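Local structure of catabolite control protein A (Lactococcus lactis, 2O20) at residues 241-246 and 267-272; 284-289 and 327-332. The protein probably acts as a global DNA-binding regulator of transcription in carbon catabolite control, repressing some genes and activating others. The protein carries 1 engineered substitution. All coordinates share one frame; numbering follows the deposited sequence. Where two conformers were deposited one is given.

Following the chain from the N terminus, interaction 1 closes first: strand 242-245 runs into helix 248-260 and returns as strand 270-272, a beta-alpha-beta crossover at one edge of the parallel sheet that holds strands 183-186, 242-245 and 270-272. Interaction 2 opens later, at 284-289, and closes 38 residues on, when the C-terminal tail 327-332 comes back after helix 294-309 and strands 318-320 and 324-326. The two loops thus follow in series and neither nest nor cross. They meet in space, their centres 10 Å apart: the tail lies along strand 270-272, where Ser330 OG probably bonds to Ile271 O and Lys332 forms a salt bridge with Glu270, tying the chain's end to the sheet.

Interaction 1 (241-246 and 267-272); sequences TSAVVS and EDFEII
With CG anti to the backbone N (chi1 -158°) and the ring turned by a chi2 of 93°, Phe269 lays one face over the peptide that joins Thr241 to Ser242. Its CE1 comes within 3.6 Å of Ser242 N, and CZ stands 4.2 Å from Ala243 CB; beyond the two strands the ring also packs on Met258 of helix 248-260. Replacing the phenylalanine by an alanine would probably uncover this peptide and open a gap between the sheet and the helix. Further along, the CG2 methyls of Val245 and Ile271 meet obliquely at 4.2 Å on the same helix-covered face.

Four backbone hydrogen bonds join the parallel strands of this beta-alpha-beta crossover. The first, Glu270 N to Thr241 O, is the longest at 3.2 Å; Ala243 N then binds Glu270 O, Ile272 N binds Ala243 O, and Val245 N closes the ladder on Ile272 O at 2.9 Å. Glu270 points to the other face, where OE2 is hydrogen-bonded by Asn180 ND2 and Ser178 OG and forms a salt bridge with Lys332 NZ. Both faces are thus largely apolar under helices, 248-260 and 164-177, and the second face's buried carboxylate is compensated by outside donors.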
loop_
_atom_site.group_PDB
_atom_site.type_symbol
_atom_site.label_atom_id
_atom_site.label_comp_id
_atom_site.label_asym_id
_atom_site.label_seq_id
_atom_site.Cartn_x
_atom_site.Cartn_y
_atom_site.Cartn_z
ATOM N N THR D 241 -13.038 -21.651 15.205
ATOM C CA THR D 241 -13.224 -20.502 16.101
ATOM C C THR D 241 -12.056 -19.531 16.082
ATOM O O THR D 241 -12.079 -18.543 16.811
ATOM C CB THR D 241 -13.461 -20.931 17.561
ATOM O OG1 THR D 241 -12.322 -21.699 18.021
ATOM C CG2 THR D 241 -14.777 -21.736 17.675
ATOM N N SER D 242 -11.057 -19.809 15.252
ATOM C CA SER D 242 -9.910 -18.943 15.092
ATOM C C SER D 242 -9.157 -19.333 13.827
ATOM O O SER D 242 -9.408 -20.395 13.238
ATOM C CB SER D 242 -9.007 -19.030 16.304
ATOM O OG SER D 242 -8.544 -20.368 16.494
ATOM N N ALA D 243 -8.238 -18.468 13.413
ATOM C CA ALA D 243 -7.402 -18.717 12.266
ATOM C C ALA D 243 -6.048 -18.018 12.364
ATOM O O ALA D 243 -5.967 -16.872 12.826
ATOM C CB ALA D 243 -8.114 -18.242 11.033
ATOM N N VAL D 244 -5.029 -18.711 11.868
ATOM C CA VAL D 244 -3.698 -18.146 11.550
ATOM C C VAL D 244 -3.669 -17.966 10.035
ATOM O O VAL D 244 -4.054 -18.873 9.286
ATOM C CB VAL D 244 -2.560 -19.075 11.949
ATOM C CG1 VAL D 244 -1.181 -18.377 11.711
ATOM C CG2 VAL D 244 -2.757 -19.543 13.397
ATOM N N VAL D 245 -3.278 -16.767 9.601
ATOM C CA VAL D 245 -3.361 -16.377 8.209
ATOM C C VAL D 245 -1.986 -15.864 7.726
ATOM O O VAL D 245 -1.350 -15.018 8.382
ATOM C CB VAL D 245 -4.452 -15.297 8.012
ATOM C CG1 VAL D 245 -4.630 -15.058 6.521
ATOM C CG2 VAL D 245 -5.798 -15.709 8.708
ATOM N N SER D 246 -1.471 -16.433 6.648
ATOM C CA SER D 246 -0.112 -16.103 6.280
ATOM C C SER D 246 0.045 -14.701 5.654
ATOM O O SER D 246 1.090 -14.090 5.831
ATOM C CB SER D 246 0.488 -17.165 5.360
ATOM O OG SER D 246 -0.203 -17.178 4.155
ATOM N N GLU D 267 -14.134 -12.476 21.074
ATOM C CA GLU D 267 -14.861 -13.365 21.992
ATOM C C GLU D 267 -15.220 -14.718 21.389
ATOM O O GLU D 267 -15.037 -15.760 22.056
ATOM C CB GLU D 267 -16.126 -12.670 22.503
ATOM C CG GLU D 267 -15.853 -11.480 23.463
ATOM C CD GLU D 267 -15.496 -10.121 22.790
ATOM O OE1 GLU D 267 -15.560 -9.950 21.522
ATOM O OE2 GLU D 267 -15.129 -9.201 23.577
ATOM N N ASP D 268 -15.741 -14.700 20.155
ATOM C CA ASP D 268 -16.177 -15.899 19.436
ATOM C C ASP D 268 -15.290 -16.296 18.257
ATOM O O ASP D 268 -15.372 -17.431 17.758
ATOM C CB ASP D 268 -17.619 -15.715 18.952
ATOM C CG ASP D 268 -18.611 -15.632 20.099
ATOM O OD1 ASP D 268 -18.313 -16.133 21.207
ATOM O OD2 ASP D 268 -19.701 -15.084 19.905
ATOM N N PHE D 269 -14.467 -15.368 17.778
ATOM C CA PHE D 269 -13.555 -15.652 16.664
ATOM C C PHE D 269 -12.278 -14.808 16.795
ATOM O O PHE D 269 -12.369 -13.602 17.009
ATOM C CB PHE D 269 -14.195 -15.447 15.282
ATOM C CG PHE D 269 -13.486 -16.228 14.191
ATOM C CD1 PHE D 269 -13.929 -17.503 13.830
ATOM C CD2 PHE D 269 -12.367 -15.724 13.587
ATOM C CE1 PHE D 269 -13.238 -18.242 12.866
ATOM C CE2 PHE D 269 -11.648 -16.466 12.653
ATOM C CZ PHE D 269 -12.112 -17.721 12.282
ATOM N N GLU D 270 -11.127 -15.460 16.664
ATOM C CA GLU D 270 -9.822 -14.813 16.823
ATOM C C GLU D 270 -8.987 -14.999 15.558
ATOM O O GLU D 270 -9.086 -16.017 14.892
ATOM C CB GLU D 270 -9.058 -15.413 17.989
ATOM C CG GLU D 270 -9.728 -15.318 19.366
ATOM C CD GLU D 270 -8.817 -15.802 20.476
ATOM O OE1 GLU D 270 -7.744 -15.207 20.700
ATOM O OE2 GLU D 270 -9.159 -16.838 21.111
ATOM N N ILE D 271 -8.197 -13.984 15.228
ATOM C CA ILE D 271 -7.388 -13.965 14.008
ATOM C C ILE D 271 -5.943 -13.493 14.326
ATOM O O ILE D 271 -5.732 -12.512 15.031
ATOM C CB ILE D 271 -7.983 -13.029 12.919
ATOM C CG1 ILE D 271 -9.407 -13.451 12.556
ATOM C CG2 ILE D 271 -7.102 -13.034 11.648
ATOM C CD1 ILE D 271 -10.144 -12.469 11.646
ATOM N N ILE D 272 -4.970 -14.202 13.761
ATOM C CA ILE D 272 -3.566 -13.778 13.809
ATOM C C ILE D 272 -3.066 -13.727 12.362
ATOM O O ILE D 272 -3.183 -14.699 11.630
ATOM C CB ILE D 272 -2.688 -14.746 14.672
ATOM C CG1 ILE D 272 -3.250 -14.861 16.091
ATOM C CG2 ILE D 272 -1.202 -14.222 14.688
ATOM C CD1 ILE D 272 -2.505 -15.842 17.008
#

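Interaction 2 (284-289 and 327-332); sequences YPTLTS and SRRSTK
Arg328 and Leu287 meet through an extended arginine that reaches along the backbone of 284-289. Its CB lies 3.3 Å from Thr286 OG1; CG passes by Leu287 O, CD draws in to 3.4 Å from that same oxygen, and NE and CZ pass near it too. At the tip, NH1 donates to Leu287 O over 3.0 Å, with the carbonyl oxygen at the guanidinium edge, 18° out of its plane. NH1 also binds Asn276 OD1, so one nitrogen bridges two points of the connection between strands 270-272 and 289-291.

Threonine hydroxyls hold the backbone on which this arginine stands. Thr286 OG1, placed between its own N and carbonyl carbon by a chi1 of 63°, accepts from Arg329 N at 2.9 Å. Thr288 OG1 accepts from Arg328 N at 2.8 Å in a fairly straight bond (162°), and is hydrogen-bonded to Thr331 OG1, 2.7 Å away, where the two side chains cross at about a right angle. In return, Ser330 OG accepts from Thr288 N at 2.9 Å; because this hydroxyl is also bonded to Ile271 O, it clasps strand 270-272 as well as the 284-289 segment.

Across most of this contact there is no backbone ladder, and side-chain hydroxyls do much of its work. The pairing continues from the two-stranded antiparallel sheet of 289-291 and 324-326, and it fastens the C-terminal tail against edge strand 270-272 of the subdomain's parallel sheet, in the periplasmic-binding-protein-like fold of the LacI family.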
loop_
_atom_site.group_PDB
_atom_site.type_symbol
_atom_site.label_atom_id
_atom_site.label_comp_id
_atom_site.label_asym_id
_atom_site.label_seq_id
_atom_site.Cartn_x
_atom_site.Cartn_y
_atom_site.Cartn_z
ATOM N N TYR D 284 -9.736 -1.848 11.957
ATOM C CA TYR D 284 -10.532 -1.747 13.185
ATOM C C TYR D 284 -11.560 -2.856 13.187
ATOM O O TYR D 284 -12.337 -2.972 12.246
ATOM C CB TYR D 284 -11.222 -0.395 13.348
ATOM C CG TYR D 284 -11.703 -0.199 14.786
ATOM C CD1 TYR D 284 -10.883 0.367 15.743
ATOM C CD2 TYR D 284 -12.961 -0.653 15.186
ATOM C CE1 TYR D 284 -11.318 0.511 17.079
ATOM C CE2 TYR D 284 -13.399 -0.520 16.500
ATOM C CZ TYR D 284 -12.575 0.055 17.444
ATOM O OH TYR D 284 -13.031 0.196 18.733
ATOM N N PRO D 285 -11.547 -3.712 14.224
ATOM C CA PRO D 285 -10.587 -3.795 15.349
ATOM C C PRO D 285 -9.131 -4.002 14.941
ATOM O O PRO D 285 -8.837 -4.454 13.824
ATOM C CB PRO D 285 -11.070 -5.030 16.150
ATOM C CG PRO D 285 -11.982 -5.695 15.349
ATOM C CD PRO D 285 -12.608 -4.711 14.380
ATOM N N THR D 286 -8.236 -3.669 15.857
ATOM C CA THR D 286 -6.813 -3.849 15.634
ATOM C C THR D 286 -6.435 -5.325 15.500
ATOM O O THR D 286 -7.032 -6.211 16.130
ATOM C CB THR D 286 -5.943 -3.149 16.716
ATOM O OG1 THR D 286 -6.193 -3.727 17.997
ATOM C CG2 THR D 286 -6.204 -1.681 16.748
ATOM N N LEU D 287 -5.511 -5.567 14.589
ATOM C CA LEU D 287 -5.201 -6.904 14.114
ATOM C C LEU D 287 -3.917 -7.495 14.724
ATOM O O LEU D 287 -2.801 -7.018 14.470
ATOM C CB LEU D 287 -5.091 -6.882 12.578
ATOM C CG LEU D 287 -5.640 -8.072 11.781
ATOM C CD1 LEU D 287 -5.295 -7.915 10.291
ATOM C CD2 LEU D 287 -5.168 -9.426 12.287
ATOM N N THR D 288 -4.064 -8.556 15.503
ATOM C CA THR D 288 -2.907 -9.305 16.004
ATOM C C THR D 288 -2.101 -9.925 14.846
ATOM O O THR D 288 -2.665 -10.476 13.908
ATOM C CB THR D 288 -3.359 -10.411 17.010
ATOM O OG1 THR D 288 -3.944 -9.795 18.153
ATOM C CG2 THR D 288 -2.195 -11.276 17.483
ATOM N N SER D 289 -0.776 -9.838 14.911
ATOM C CA SER D 289 0.051 -10.304 13.782
ATOM C C SER D 289 1.466 -10.714 14.214
ATOM O O SER D 289 2.050 -10.102 15.096
ATOM C CB SER D 289 0.158 -9.191 12.708
ATOM O OG SER D 289 0.587 -9.684 11.463
ATOM N N SER D 327 0.443 -8.474 19.997
ATOM C CA SER D 327 -0.924 -8.816 20.421
ATOM C C SER D 327 -1.801 -7.583 20.392
ATOM O O SER D 327 -1.468 -6.569 21.011
ATOM C CB SER D 327 -0.921 -9.438 21.824
ATOM O OG SER D 327 -0.297 -10.704 21.791
ATOM N N ARG D 328 -2.918 -7.665 19.667
ATOM C CA ARG D 328 -3.828 -6.534 19.517
ATOM C C ARG D 328 -5.266 -7.030 19.806
ATOM O O ARG D 328 -5.449 -7.979 20.579
ATOM C CB ARG D 328 -3.629 -5.860 18.145
ATOM C CG ARG D 328 -2.220 -5.261 17.936
ATOM C CD ARG D 328 -2.129 -4.444 16.652
ATOM N NE ARG D 328 -0.773 -3.980 16.383
ATOM C CZ ARG D 328 -0.083 -4.236 15.274
ATOM N NH1 ARG D 328 -0.599 -4.983 14.293
ATOM N NH2 ARG D 328 1.146 -3.756 15.163
ATOM N N ARG D 329 -6.288 -6.399 19.238
ATOM C CA ARG D 329 -7.658 -6.689 19.662
ATOM C C ARG D 329 -8.390 -7.763 18.823
ATOM O O ARG D 329 -9.576 -7.995 19.051
ATOM C CB ARG D 329 -8.455 -5.389 19.757
ATOM C CG ARG D 329 -7.807 -4.441 20.795
ATOM C CD ARG D 329 -8.703 -3.332 21.258
ATOM N NE ARG D 329 -8.092 -2.495 22.303
ATOM C CZ ARG D 329 -7.180 -1.530 22.111
ATOM N NH1 ARG D 329 -6.684 -1.241 20.902
ATOM N NH2 ARG D 329 -6.745 -0.841 23.160
ATOM N N SER D 330 -7.694 -8.474 17.936
ATOM C CA SER D 330 -8.309 -9.629 17.255
ATOM C C SER D 330 -8.030 -10.974 17.910
ATOM O O SER D 330 -8.470 -12.008 17.383
ATOM C CB SER D 330 -7.956 -9.687 15.758
ATOM O OG SER D 330 -6.565 -9.924 15.558
ATOM N N THR D 331 -7.316 -10.942 19.050
ATOM C CA THR D 331 -7.084 -12.100 19.907
ATOM C C THR D 331 -7.447 -11.738 21.360
ATOM O O THR D 331 -7.494 -10.556 21.734
ATOM C CB THR D 331 -5.623 -12.636 19.815
ATOM O OG1 THR D 331 -4.682 -11.572 20.021
ATOM C CG2 THR D 331 -5.367 -13.239 18.433
ATOM N N LYS D 332 -7.717 -12.771 22.148
ATOM C CA LYS D 332 -8.121 -12.616 23.553
ATOM C C LYS D 332 -6.961 -12.246 24.454
ATOM O O LYS D 332 -7.184 -11.638 25.524
ATOM C CB LYS D 332 -8.719 -13.918 24.079
ATOM C CG LYS D 332 -10.074 -14.255 23.511
ATOM C CD LYS D 332 -10.530 -15.622 24.045
ATOM C CE LYS D 332 -11.874 -16.021 23.568
ATOM N NZ LYS D 332 -11.882 -16.411 22.092
ATOM O OXT LYS D 332 -5.810 -12.569 24.126
#